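Local coordinates for periplasmic protein-probably involved in high-affinity Fe2+ transport (Escherichia coli F11, PDB 5I0Y) that binds copper in the periplasm through a site that iron transport requires, and is probably part of a high-affinity iron uptake system, at residues K111-I116 / D142-F147; T79-E84 / K103-G108; N55-G60 / G135-P140; Q25-E30 / D42-A47. The protein carries 1 engineered substitution. All coordinates share one frame; numbering follows the deposited sequence. Where two conformers were deposited one is given.

Contact 1 (K111-I116 / D142-F147); sequences KVTYHI and DVSYEF
His115 and Asp142 face each other as a non-hydrogen-bonded pair of two antiparallel strands. His115 ND1 gives its hydrogen to Asp142 OD1 at 2.7 Å. The oxygen lies at the edge of the imidazole, in its plane, whereas the nitrogen meets the carboxylate from above its plane. Next along the same face, the hydroxyls of Thr113 OG1 and Ser144 OG pair at 2.7 Å. Thr113 CG2 lies 3.6 Å from Asp142 OD2, with OG1 beside the backbone N (chi1 -60°) and turned to Ser144.

The other face is apolar. Val112 CG1 lies 3.9 Å from Tyr145 CB and also meets the ring of Phe147. Val143 CG1 touches both Tyr114 CB and Ile116 CD1. The rings of Tyr114 and Tyr145 meet obliquely, planes 56° apart, with CD2 of Tyr114 3.8 Å from CE2 of Tyr145.

The backbone sets this register. Val112 with Tyr145 and Tyr114 with Val143 are hydrogen-bonded pairs. Both phenols are held further off: Tyr114 OH by Gln46 O, Tyr145 OH by Leu19 O. His115 NE2 binds Thr73 OG1. Strand 141-149 is an edge strand within this chain, strand 69-76 flanks 108-117 on its other side, and strands 6-14, 17-24 and 43-51 cover the apolar face.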
loop_
_atom_site.group_PDB
_atom_site.type_symbol
_atom_site.label_atom_id
_atom_site.label_comp_id
_atom_site.label_asym_id
_atom_site.label_seq_id
_atom_site.Cartn_x
_atom_site.Cartn_y
_atom_site.Cartn_z
ATOM N N LYS B 111 9.708 24.652 -8.090
ATOM C CA LYS B 111 10.291 23.355 -8.385
ATOM C C LYS B 111 9.909 22.455 -7.221
ATOM O O LYS B 111 9.875 22.910 -6.078
ATOM C CB LYS B 111 11.820 23.449 -8.453
ATOM C CG LYS B 111 12.506 22.100 -8.313
ATOM C CD LYS B 111 14.018 22.177 -8.467
ATOM C CE LYS B 111 14.543 20.861 -9.027
ATOM N NZ LYS B 111 15.917 20.507 -8.589
ATOM N N VAL B 112 9.570 21.197 -7.503
ATOM C CA VAL B 112 9.469 20.200 -6.440
ATOM C C VAL B 112 10.182 18.930 -6.880
ATOM O O VAL B 112 10.050 18.495 -8.031
ATOM C CB VAL B 112 8.020 19.958 -5.936
ATOM C CG1 VAL B 112 7.138 19.243 -6.969
ATOM C CG2 VAL B 112 8.028 19.220 -4.602
ATOM N N THR B 113 10.957 18.381 -5.951
ATOM C CA THR B 113 11.634 17.113 -6.163
ATOM C C THR B 113 11.110 16.101 -5.147
ATOM O O THR B 113 11.040 16.383 -3.958
ATOM C CB THR B 113 13.158 17.270 -6.078
ATOM O OG1 THR B 113 13.574 18.190 -7.095
ATOM C CG2 THR B 113 13.897 15.926 -6.310
ATOM N N TYR B 114 10.728 14.934 -5.654
ATOM C CA TYR B 114 10.359 13.809 -4.804
ATOM C C TYR B 114 11.529 12.850 -4.718
ATOM O O TYR B 114 12.094 12.482 -5.735
ATOM C CB TYR B 114 9.113 13.097 -5.333
ATOM C CG TYR B 114 7.831 13.904 -5.306
ATOM C CD1 TYR B 114 7.698 15.065 -4.525
ATOM C CD2 TYR B 114 6.715 13.470 -6.030
ATOM C CE1 TYR B 114 6.517 15.783 -4.518
ATOM C CE2 TYR B 114 5.524 14.177 -6.005
ATOM C CZ TYR B 114 5.431 15.332 -5.253
ATOM O OH TYR B 114 4.253 16.052 -5.189
ATOM N N HIS B 115 11.876 12.460 -3.494
ATOM C CA HIS B 115 12.965 11.505 -3.208
ATOM C C HIS B 115 12.346 10.188 -2.861
ATOM O O HIS B 115 11.684 10.082 -1.824
ATOM C CB HIS B 115 13.825 12.009 -2.048
ATOM C CG HIS B 115 14.195 13.473 -2.151
ATOM N ND1 HIS B 115 15.054 13.935 -3.089
ATOM C CD2 HIS B 115 13.794 14.579 -1.404
ATOM C CE1 HIS B 115 15.200 15.262 -2.948
ATOM N NE2 HIS B 115 14.429 15.663 -1.918
ATOM N N ILE B 116 12.508 9.194 -3.738
ATOM C CA ILE B 116 11.741 7.942 -3.646
ATOM C C ILE B 116 12.626 6.743 -3.316
ATOM O O ILE B 116 13.671 6.526 -3.942
ATOM C CB ILE B 116 10.983 7.712 -4.962
ATOM C CG1 ILE B 116 10.119 8.938 -5.238
ATOM C CG2 ILE B 116 10.081 6.482 -4.871
ATOM C CD1 ILE B 116 9.421 8.915 -6.561
ATOM N N ASP B 142 15.381 10.353 -7.562
ATOM C CA ASP B 142 14.609 11.579 -7.554
ATOM C C ASP B 142 13.805 11.754 -8.832
ATOM O O ASP B 142 14.211 11.320 -9.911
ATOM C CB ASP B 142 15.535 12.797 -7.461
ATOM C CG ASP B 142 16.094 13.039 -6.069
ATOM O OD1 ASP B 142 15.752 12.318 -5.104
ATOM O OD2 ASP B 142 16.880 13.994 -5.937
ATOM N N VAL B 143 12.682 12.438 -8.692
ATOM C CA VAL B 143 11.947 12.943 -9.832
ATOM C C VAL B 143 11.556 14.390 -9.558
ATOM O O VAL B 143 11.181 14.735 -8.431
ATOM C CB VAL B 143 10.723 12.068 -10.141
ATOM C CG1 VAL B 143 9.872 11.844 -8.899
ATOM C CG2 VAL B 143 9.925 12.694 -11.253
ATOM N N SER B 144 11.702 15.245 -10.569
ATOM C CA SER B 144 11.413 16.678 -10.406
ATOM C C SER B 144 10.313 17.212 -11.303
ATOM O O SER B 144 10.056 16.673 -12.397
ATOM C CB SER B 144 12.668 17.506 -10.636
ATOM O OG SER B 144 13.630 17.223 -9.640
ATOM N N TYR B 145 9.687 18.289 -10.824
ATOM C CA TYR B 145 8.512 18.889 -11.467
ATOM C C TYR B 145 8.635 20.389 -11.365
ATOM O O TYR B 145 9.119 20.890 -10.355
ATOM C CB TYR B 145 7.219 18.449 -10.745
ATOM C CG TYR B 145 7.079 16.953 -10.679
ATOM C CD1 TYR B 145 6.530 16.249 -11.746
ATOM C CD2 TYR B 145 7.526 16.241 -9.579
ATOM C CE1 TYR B 145 6.425 14.865 -11.715
ATOM C CE2 TYR B 145 7.411 14.866 -9.526
ATOM C CZ TYR B 145 6.872 14.185 -10.600
ATOM O OH TYR B 145 6.756 12.820 -10.562
ATOM N N GLU B 146 8.182 21.092 -12.395
ATOM C CA GLU B 146 8.122 22.554 -12.383
ATOM C C GLU B 146 6.692 22.982 -12.646
ATOM O O GLU B 146 6.025 22.458 -13.524
ATOM C CB GLU B 146 9.060 23.149 -13.433
ATOM C CG GLU B 146 10.536 22.950 -13.124
ATOM C CD GLU B 146 11.476 23.645 -14.093
ATOM O OE1 GLU B 146 11.004 24.243 -15.079
ATOM O OE2 GLU B 146 12.703 23.587 -13.858
ATOM N N PHE B 147 6.208 23.922 -11.852
ATOM C CA PHE B 147 4.824 24.341 -11.962
ATOM C C PHE B 147 4.646 25.763 -11.476
ATOM O O PHE B 147 5.430 26.246 -10.661
ATOM C CB PHE B 147 3.873 23.364 -11.218
ATOM C CG PHE B 147 4.093 23.283 -9.723
ATOM C CD1 PHE B 147 3.166 23.847 -8.850
ATOM C CD2 PHE B 147 5.185 22.603 -9.183
ATOM C CE1 PHE B 147 3.345 23.768 -7.476
ATOM C CE2 PHE B 147 5.368 22.519 -7.812
ATOM C CZ PHE B 147 4.443 23.096 -6.957
#

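Contact 2 (T79-E84 / K103-G108); sequences TGEKQE and KMMGVG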
loop_
_atom_site.group_PDB
_atom_site.type_symbol
_atom_site.label_atom_id
_atom_site.label_comp_id
_atom_site.label_asym_id
_atom_site.label_seq_id
_atom_site.Cartn_x
_atom_site.Cartn_y
_atom_site.Cartn_z
ATOM N N THR B 79 11.585 33.377 -5.246
ATOM C CA THR B 79 12.063 33.967 -4.007
ATOM C C THR B 79 13.278 33.231 -3.452
ATOM O O THR B 79 14.025 33.780 -2.641
ATOM C CB THR B 79 10.969 33.980 -2.924
ATOM O OG1 THR B 79 10.680 32.624 -2.558
ATOM C CG2 THR B 79 9.684 34.644 -3.450
ATOM N N GLY B 80 13.463 31.978 -3.871
ATOM C CA GLY B 80 14.509 31.141 -3.317
ATOM C C GLY B 80 14.088 30.310 -2.111
ATOM O O GLY B 80 14.844 29.439 -1.679
ATOM N N GLU B 81 12.898 30.570 -1.564
ATOM C CA GLU B 81 12.500 29.912 -0.314
ATOM C C GLU B 81 12.336 28.398 -0.521
ATOM O O GLU B 81 11.779 27.957 -1.529
ATOM C CB GLU B 81 11.215 30.518 0.255
ATOM C CG GLU B 81 11.054 30.234 1.747
ATOM C CD GLU B 81 9.730 30.697 2.314
ATOM O OE1 GLU B 81 9.060 31.549 1.703
ATOM O OE2 GLU B 81 9.351 30.203 3.391
ATOM N N LYS B 82 12.840 27.628 0.436
ATOM C CA LYS B 82 12.870 26.170 0.342
ATOM C C LYS B 82 12.168 25.519 1.534
ATOM O O LYS B 82 12.225 26.025 2.654
ATOM C CB LYS B 82 14.321 25.694 0.292
ATOM C CG LYS B 82 14.489 24.183 0.163
ATOM C CD LYS B 82 15.952 23.776 0.130
ATOM C CE LYS B 82 16.627 24.280 -1.136
ATOM N NZ LYS B 82 18.112 24.201 -1.049
ATOM N N GLN B 83 11.505 24.392 1.280
ATOM C CA GLN B 83 10.834 23.625 2.326
ATOM C C GLN B 83 11.064 22.158 2.040
ATOM O O GLN B 83 11.006 21.729 0.884
ATOM C CB GLN B 83 9.337 23.936 2.306
ATOM C CG GLN B 83 8.513 23.289 3.411
ATOM C CD GLN B 83 7.030 23.485 3.178
ATOM O OE1 GLN B 83 6.557 24.608 3.004
ATOM N NE2 GLN B 83 6.294 22.394 3.134
ATOM N N GLU B 84 11.349 21.394 3.087
ATOM C CA GLU B 84 11.516 19.951 2.987
ATOM C C GLU B 84 10.474 19.290 3.871
ATOM O O GLU B 84 10.057 19.857 4.890
ATOM C CB GLU B 84 12.910 19.514 3.450
ATOM C CG GLU B 84 14.037 20.511 3.200
ATOM C CD GLU B 84 15.042 20.073 2.144
ATOM O OE1 GLU B 84 14.826 19.056 1.442
ATOM O OE2 GLU B 84 16.066 20.776 2.005
ATOM N N LYS B 103 2.080 24.051 3.898
ATOM C CA LYS B 103 1.945 25.476 3.702
ATOM C C LYS B 103 2.852 25.832 2.542
ATOM O O LYS B 103 4.028 25.487 2.554
ATOM C CB LYS B 103 2.340 26.227 4.977
ATOM C CG LYS B 103 2.058 27.720 4.940
ATOM C CD LYS B 103 2.626 28.425 6.161
ATOM C CE LYS B 103 2.793 29.911 5.887
ATOM N NZ LYS B 103 3.840 30.145 4.849
ATOM N N MET B 104 2.288 26.481 1.532
ATOM C CA MET B 104 3.067 26.970 0.395
ATOM C C MET B 104 3.854 28.232 0.773
ATOM O O MET B 104 3.750 28.736 1.888
ATOM C CB MET B 104 2.152 27.181 -0.810
ATOM C CG MET B 104 1.631 25.867 -1.400
ATOM S SD MET B 104 2.895 24.801 -2.141
ATOM C CE MET B 104 3.115 25.611 -3.721
ATOM N N MET B 105 4.634 28.733 -0.178
ATOM C CA MET B 105 5.524 29.857 0.070
ATOM C C MET B 105 5.209 30.995 -0.900
ATOM O O MET B 105 6.108 31.596 -1.504
ATOM C CB MET B 105 6.980 29.380 -0.021
ATOM C CG MET B 105 7.246 28.190 0.892
ATOM S SD MET B 105 8.915 27.520 0.846
ATOM C CE MET B 105 8.858 26.425 -0.568
ATOM N N GLY B 106 3.917 31.271 -1.054
ATOM C CA GLY B 106 3.445 32.350 -1.919
ATOM C C GLY B 106 3.167 31.929 -3.340
ATOM O O GLY B 106 3.636 30.878 -3.782
ATOM N N VAL B 107 2.388 32.738 -4.052
ATOM C CA VAL B 107 2.149 32.536 -5.479
ATOM C C VAL B 107 3.472 32.699 -6.224
ATOM O O VAL B 107 4.287 33.549 -5.854
ATOM C CB VAL B 107 1.050 33.484 -6.041
ATOM C CG1 VAL B 107 -0.290 33.190 -5.377
ATOM C CG2 VAL B 107 1.414 34.948 -5.843
ATOM N N GLY B 108 3.704 31.864 -7.236
ATOM C CA GLY B 108 4.951 31.911 -7.994
ATOM C C GLY B 108 5.325 30.645 -8.741
ATOM O O GLY B 108 4.549 29.689 -8.797
HETATM O O HOH W 1 8.674 32.629 -0.804
#
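The carboxylate of Glu81 has the side chain of Met105 laid over one face. Met105 CB, CG and SD run across that face in turn, with SD 3.6 Å from Glu81 CD and CB 3.5 Å from Glu81 OE1. The two chains cross obliquely. With CG of Glu81 anti to the backbone N (chi1 -159°) and the rest extended, the carboxylate reaches the thioether. Met105 bends at its last torsion (chi3 -84°). The bend carries CE past the carboxylate to the backbone, 3.4 Å from Glu81 O. From there CE also meets Gln83 CB at 3.8 Å.

Glu81 OE1 also accepts from a water at 2.8 Å. The same water donates to Met105 O and accepts from Thr79 OG1, so it ties the two segments together on the surface. Thr79 OG1 in turn accepts from Glu81 N, which makes an ST turn. Gly80 and Glu81 both face Asn76 in a G1 beta bulge. This is the turn of the beta hairpin between strands 69-76 and 82-92. Segment 103-108 is the loop from strand 95-102 to strand 108-117, and it passes beside that hairpin end.

Further partners fix the loop. Met105 O takes a second hydrogen bond, from Asn76 ND2. Tyr110 OH bonds to both Met105 N and Gly106 O. Met105 also packs on Leu74 of strand 69-76. Lys103 NZ makes a weak bond to Met104 O, and stays 5.7 Å from Glu81 OE2, too far for an ion pair.

Contact 3 (N55-G60 / G135-P140); sequences NKNGFG and GRWWKP
Gly135 N donates to Lys56 O at 2.8 Å and brings the two irregular loops side by side at Asn57. The amide of Asn57 then reaches across. Its ND2 bonds Arg136 O at 3.0 Å, keeping that oxygen in its own amide plane but standing well above the carbonyl plane of Arg136. A second bond from ND2, to Gly135 O, is weak. Asn57 OD1 takes a water that also serves Asn55 ND2 and Trp138 NE1, so both ends of the buried amide have partners.

Asn55 OD1 accepts from Asn57 N at 2.8 Å. This Asx turn shapes the loop between strands 43-51 and 69-76 and sets Asn57 facing the loop that leads into strand 141-149.

Trp137 packs against the side chain of Asn57. Its CZ3 lies 3.5 Å from Asn57 CB, with the amide and indole planes 31° apart. Its CH2 meets Phe59 CE2 at 3.9 Å, each atom lying at the edge of the other ring. A second water joins Arg136 O to Lys56 NZ, weakly at the lysine. Beyond the loops, Phe59 packs on Val91 of the second subunit and Trp137 on Glu30 of that subunit.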
loop_
_atom_site.group_PDB
_atom_site.type_symbol
_atom_site.label_atom_id
_atom_site.label_comp_id
_atom_site.label_asym_id
_atom_site.label_seq_id
_atom_site.Cartn_x
_atom_site.Cartn_y
_atom_site.Cartn_z
ATOM N N ASN B 55 6.238 -3.528 -16.176
ATOM C CA ASN B 55 6.816 -3.480 -14.842
ATOM C C ASN B 55 7.367 -4.858 -14.464
ATOM O O ASN B 55 6.694 -5.876 -14.668
ATOM C CB ASN B 55 5.761 -2.988 -13.842
ATOM C CG ASN B 55 6.331 -2.770 -12.457
ATOM O OD1 ASN B 55 6.525 -3.729 -11.708
ATOM N ND2 ASN B 55 6.569 -1.506 -12.092
ATOM N N LYS B 56 8.577 -4.854 -13.915
ATOM C CA LYS B 56 9.306 -6.093 -13.645
ATOM C C LYS B 56 9.310 -6.447 -12.170
ATOM O O LYS B 56 9.990 -7.401 -11.747
ATOM C CB LYS B 56 10.749 -5.992 -14.154
ATOM C CG LYS B 56 10.852 -5.824 -15.661
ATOM C CD LYS B 56 12.303 -5.906 -16.120
ATOM C CE LYS B 56 13.008 -4.548 -16.094
ATOM N NZ LYS B 56 13.339 -4.017 -14.739
ATOM N N ASN B 57 8.540 -5.692 -11.388
ATOM C CA ASN B 57 8.463 -5.920 -9.950
ATOM C C ASN B 57 7.149 -6.499 -9.464
ATOM O O ASN B 57 6.892 -6.494 -8.260
ATOM C CB ASN B 57 8.778 -4.638 -9.194
ATOM C CG ASN B 57 10.172 -4.121 -9.490
ATOM O OD1 ASN B 57 10.339 -3.016 -9.975
ATOM N ND2 ASN B 57 11.185 -4.935 -9.210
ATOM N N GLY B 58 6.330 -6.987 -10.393
ATOM C CA GLY B 58 5.101 -7.711 -10.086
ATOM C C GLY B 58 3.830 -6.899 -10.101
ATOM O O GLY B 58 2.800 -7.406 -9.710
ATOM N N PHE B 59 3.897 -5.659 -10.583
ATOM C CA PHE B 59 2.705 -4.804 -10.653
ATOM C C PHE B 59 2.191 -4.655 -12.076
ATOM O O PHE B 59 2.964 -4.446 -13.002
ATOM C CB PHE B 59 2.992 -3.427 -10.023
ATOM C CG PHE B 59 3.434 -3.514 -8.594
ATOM C CD1 PHE B 59 2.505 -3.690 -7.565
ATOM C CD2 PHE B 59 4.790 -3.491 -8.282
ATOM C CE1 PHE B 59 2.926 -3.824 -6.244
ATOM C CE2 PHE B 59 5.207 -3.610 -6.970
ATOM C CZ PHE B 59 4.278 -3.776 -5.956
ATOM N N GLY B 60 0.882 -4.766 -12.247
ATOM C CA GLY B 60 0.277 -4.607 -13.577
ATOM C C GLY B 60 0.057 -3.146 -13.909
ATOM O O GLY B 60 0.008 -2.295 -13.006
ATOM N N GLY B 135 11.708 -9.250 -10.574
ATOM C CA GLY B 135 12.945 -8.501 -10.670
ATOM C C GLY B 135 13.333 -7.746 -9.409
ATOM O O GLY B 135 12.497 -7.451 -8.534
ATOM N N ARG B 136 14.617 -7.422 -9.298
ATOM C CA ARG B 136 15.149 -6.682 -8.164
ATOM C C ARG B 136 14.573 -5.284 -8.115
ATOM O O ARG B 136 14.161 -4.731 -9.137
ATOM C CB ARG B 136 16.664 -6.577 -8.279
ATOM C CG ARG B 136 17.314 -7.940 -8.175
ATOM C CD ARG B 136 18.733 -7.913 -8.720
ATOM N NE ARG B 136 19.322 -9.251 -8.728
ATOM C CZ ARG B 136 19.135 -10.172 -9.675
ATOM N NH1 ARG B 136 18.343 -9.949 -10.718
ATOM N NH2 ARG B 136 19.739 -11.344 -9.563
ATOM N N TRP B 137 14.564 -4.711 -6.920
ATOM C CA TRP B 137 14.150 -3.313 -6.832
ATOM C C TRP B 137 15.142 -2.412 -7.476
ATOM O O TRP B 137 16.352 -2.650 -7.420
ATOM C CB TRP B 137 13.936 -2.858 -5.396
ATOM C CG TRP B 137 12.802 -3.551 -4.725
ATOM C CD1 TRP B 137 12.867 -4.389 -3.619
ATOM C CD2 TRP B 137 11.389 -3.502 -5.097
ATOM N NE1 TRP B 137 11.625 -4.857 -3.296
ATOM C CE2 TRP B 137 10.690 -4.354 -4.130
ATOM C CE3 TRP B 137 10.658 -2.847 -6.081
ATOM C CZ2 TRP B 137 9.314 -4.539 -4.178
ATOM C CZ3 TRP B 137 9.271 -3.049 -6.119
ATOM C CH2 TRP B 137 8.622 -3.874 -5.190
ATOM N N TRP B 138 14.622 -1.351 -8.075
ATOM C CA TRP B 138 15.424 -0.203 -8.464
ATOM C C TRP B 138 16.012 0.489 -7.264
ATOM O O TRP B 138 15.544 0.306 -6.137
ATOM C CB TRP B 138 14.565 0.760 -9.269
ATOM C CG TRP B 138 13.128 0.848 -8.779
ATOM C CD1 TRP B 138 12.020 0.154 -9.255
ATOM C CD2 TRP B 138 12.625 1.683 -7.694
ATOM N NE1 TRP B 138 10.884 0.511 -8.562
ATOM C CE2 TRP B 138 11.185 1.419 -7.608
ATOM C CE3 TRP B 138 13.196 2.611 -6.834
ATOM C CZ2 TRP B 138 10.384 2.067 -6.680
ATOM C CZ3 TRP B 138 12.375 3.264 -5.898
ATOM C CH2 TRP B 138 11.000 2.997 -5.838
ATOM N N LYS B 139 17.067 1.269 -7.497
ATOM C CA LYS B 139 17.707 2.037 -6.430
ATOM C C LYS B 139 16.942 3.331 -6.186
ATOM O O LYS B 139 16.229 3.802 -7.081
ATOM C CB LYS B 139 19.161 2.371 -6.797
ATOM C CG LYS B 139 20.100 1.168 -6.806
ATOM C CD LYS B 139 21.504 1.543 -7.262
ATOM C CE LYS B 139 22.345 0.309 -7.560
ATOM N NZ LYS B 139 22.115 -0.225 -8.936
ATOM N N PRO B 140 17.089 3.914 -4.979
ATOM C CA PRO B 140 16.428 5.189 -4.694
ATOM C C PRO B 140 16.731 6.233 -5.780
ATOM O O PRO B 140 17.831 6.254 -6.357
ATOM C CB PRO B 140 17.013 5.598 -3.330
ATOM C CG PRO B 140 17.412 4.308 -2.683
ATOM C CD PRO B 140 17.856 3.419 -3.815
HETATM O O HOH W 2 8.898 -0.686 -10.438
HETATM O O HOH W 3 13.801 -4.963 -11.776
#

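Contact 4 (Q25-E30 / D42-A47); sequences QPIDME and DVHLQA. Engineered in segment 42-47: Gln46 (natural residue Glu). With CU (copper (II) ion), chain D.
Copper is bound by His44 NE2 at 2.0 Å, and Ile27 lies over the ring of this ligand. Met90 and His97 of the same chain and His127 of the second subunit supply the other three donor atoms. Ile27 CG1 sits above one face of the imidazole, 3.4 Å from its centroid and 16° off the normal, a CH-pi contact. It is nearest to His44 ND1, at 3.3 Å. Ile27 CG1 is placed between the backbone N and the carbonyl carbon (chi1 60°), and this turns it onto the ring. CD1 continues toward His44 CE1.

Asn101 is a second-shell residue. Its OD1 bonds His44 ND1 and its ND2 bonds Ile27 O. One amide thus fixes the rotation of the imidazole and holds the loop that covers it. The engineered Gln46 has its NE2 at the edge of the His44 ring, in plane, and 4.1 Å from the copper.

Behind the site, Pro26 packs against the backbone, with CD 3.3 Å from Asp42 O. Gln25 O lies 3.5 Å from His44 CB. Asp42 and Val43 both face Ile102 in a classic beta bulge at the start of strand 43-51. Asp28 and Glu30 further along bond to the second subunit, Glu30 by a salt bridge to Arg126 there. The whole is a three-histidine, one-methionine copper site built across the dimer interface.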
loop_
_atom_site.group_PDB
_atom_site.type_symbol
_atom_site.label_atom_id
_atom_site.label_comp_id
_atom_site.label_asym_id
_atom_site.label_seq_id
_atom_site.Cartn_x
_atom_site.Cartn_y
_atom_site.Cartn_z
ATOM N N GLN B 25 -6.961 21.116 -2.363
ATOM C CA GLN B 25 -7.144 21.798 -1.086
ATOM C C GLN B 25 -6.678 20.943 0.083
ATOM O O GLN B 25 -6.639 19.708 -0.025
ATOM C CB GLN B 25 -8.569 22.341 -0.848
ATOM C CG GLN B 25 -9.650 21.879 -1.801
ATOM C CD GLN B 25 -10.261 20.536 -1.443
ATOM O OE1 GLN B 25 -9.728 19.777 -0.628
ATOM N NE2 GLN B 25 -11.393 20.228 -2.068
ATOM N N PRO B 26 -6.297 21.594 1.197
ATOM C CA PRO B 26 -5.936 20.850 2.388
ATOM C C PRO B 26 -7.067 19.904 2.800
ATOM O O PRO B 26 -8.252 20.159 2.546
ATOM C CB PRO B 26 -5.720 21.937 3.445
ATOM C CG PRO B 26 -5.355 23.162 2.645
ATOM C CD PRO B 26 -6.179 23.058 1.401
ATOM N N ILE B 27 -6.667 18.783 3.384
ATOM C CA ILE B 27 -7.585 17.730 3.784
ATOM C C ILE B 27 -7.465 17.436 5.273
ATOM O O ILE B 27 -6.536 17.883 5.947
ATOM C CB ILE B 27 -7.328 16.454 2.948
ATOM C CG1 ILE B 27 -5.887 15.909 3.131
ATOM C CG2 ILE B 27 -7.626 16.731 1.484
ATOM C CD1 ILE B 27 -5.657 15.079 4.374
ATOM N N ASP B 28 -8.430 16.663 5.766
ATOM C CA ASP B 28 -8.359 16.069 7.092
ATOM C C ASP B 28 -8.036 14.592 6.959
ATOM O O ASP B 28 -8.544 13.916 6.072
ATOM C CB ASP B 28 -9.722 16.148 7.799
ATOM C CG ASP B 28 -10.189 17.563 8.090
ATOM O OD1 ASP B 28 -9.411 18.540 8.031
ATOM O OD2 ASP B 28 -11.395 17.666 8.414
ATOM N N MET B 29 -7.222 14.105 7.877
ATOM C CA MET B 29 -6.847 12.711 7.900
ATOM C C MET B 29 -6.971 12.103 9.286
ATOM O O MET B 29 -6.967 12.825 10.302
ATOM C CB MET B 29 -5.399 12.569 7.417
ATOM C CG MET B 29 -4.386 12.937 8.483
ATOM S SD MET B 29 -2.724 12.477 7.985
ATOM C CE MET B 29 -1.822 12.743 9.502
ATOM N N GLU B 30 -7.061 10.779 9.324
ATOM C CA GLU B 30 -7.005 10.037 10.581
ATOM C C GLU B 30 -5.539 9.706 10.880
ATOM O O GLU B 30 -4.804 9.339 9.971
ATOM C CB GLU B 30 -7.815 8.737 10.461
ATOM C CG GLU B 30 -7.926 7.950 11.772
ATOM C CD GLU B 30 -8.435 6.525 11.625
ATOM O OE1 GLU B 30 -9.021 6.182 10.591
ATOM O OE2 GLU B 30 -8.246 5.737 12.580
ATOM N N ASP B 42 -2.029 25.298 2.912
ATOM C CA ASP B 42 -2.510 25.887 1.669
ATOM C C ASP B 42 -2.969 24.823 0.680
ATOM O O ASP B 42 -3.918 25.021 -0.061
ATOM C CB ASP B 42 -1.405 26.738 1.035
ATOM C CG ASP B 42 -1.063 27.959 1.880
ATOM O OD1 ASP B 42 -2.007 28.665 2.323
ATOM O OD2 ASP B 42 0.138 28.207 2.100
ATOM N N VAL B 43 -2.264 23.688 0.659
ATOM C CA VAL B 43 -2.618 22.615 -0.274
ATOM C C VAL B 43 -2.357 21.271 0.407
ATOM O O VAL B 43 -1.636 21.206 1.393
ATOM C CB VAL B 43 -1.811 22.674 -1.616
ATOM C CG1 VAL B 43 -1.917 24.045 -2.305
ATOM C CG2 VAL B 43 -0.342 22.279 -1.422
ATOM N N HIS B 44 -2.972 20.225 -0.131
ATOM C CA HIS B 44 -2.498 18.857 0.073
ATOM C C HIS B 44 -1.684 18.522 -1.141
ATOM O O HIS B 44 -2.198 18.582 -2.260
ATOM C CB HIS B 44 -3.689 17.909 0.189
ATOM C CG HIS B 44 -3.348 16.536 0.748
ATOM N ND1 HIS B 44 -2.844 16.353 1.990
ATOM C CD2 HIS B 44 -3.485 15.267 0.189
ATOM C CE1 HIS B 44 -2.677 15.028 2.211
ATOM N NE2 HIS B 44 -3.055 14.372 1.104
ATOM N N LEU B 45 -0.401 18.220 -0.929
ATOM C CA LEU B 45 0.511 17.873 -2.010
ATOM C C LEU B 45 0.654 16.360 -2.069
ATOM O O LEU B 45 0.782 15.703 -1.040
ATOM C CB LEU B 45 1.877 18.540 -1.793
ATOM C CG LEU B 45 2.974 18.287 -2.844
ATOM C CD1 LEU B 45 2.631 18.923 -4.181
ATOM C CD2 LEU B 45 4.313 18.794 -2.319
ATOM N N GLN B 46 0.640 15.823 -3.274
ATOM C CA GLN B 46 0.565 14.380 -3.448
ATOM C C GLN B 46 1.544 13.879 -4.492
ATOM O O GLN B 46 1.864 14.585 -5.463
ATOM C CB GLN B 46 -0.832 13.986 -3.938
ATOM C CG GLN B 46 -1.948 14.110 -2.933
ATOM C CD GLN B 46 -3.222 13.425 -3.400
ATOM O OE1 GLN B 46 -3.276 12.797 -4.475
ATOM N NE2 GLN B 46 -4.229 13.514 -2.585
ATOM N N ALA B 47 1.959 12.629 -4.314
ATOM C CA ALA B 47 2.648 11.866 -5.340
ATOM C C ALA B 47 1.707 10.796 -5.854
ATOM O O ALA B 47 1.180 9.999 -5.067
ATOM C CB ALA B 47 3.902 11.233 -4.771
HETATM CU CU CU D . -3.503 12.380 1.273
#

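Overall arrangement
Contacts 1, 2 and 4 reach the same antiparallel sheet and touch one another. Contact 4 closes first along the chain. Contact 2 closes before contact 1 opens; contact 3 spans contact 2, and its segments alternate with those of contact 1. Contact 4 lies about 17 and 16 Å, centre to centre, from contacts 1 and 2. Tyr114 and Gln46 join contacts 1 and 4, and Asp42 and Met104 join 4 and 2. Contact 3 joins two loops on the opposite side of the chain's centre from contacts 2 and 4, about 34 Å from contact 2 between centres. It reaches contact 1 through Trp138 on Ile116. Contacts 3 and 4 both meet the second subunit, which completes the copper site.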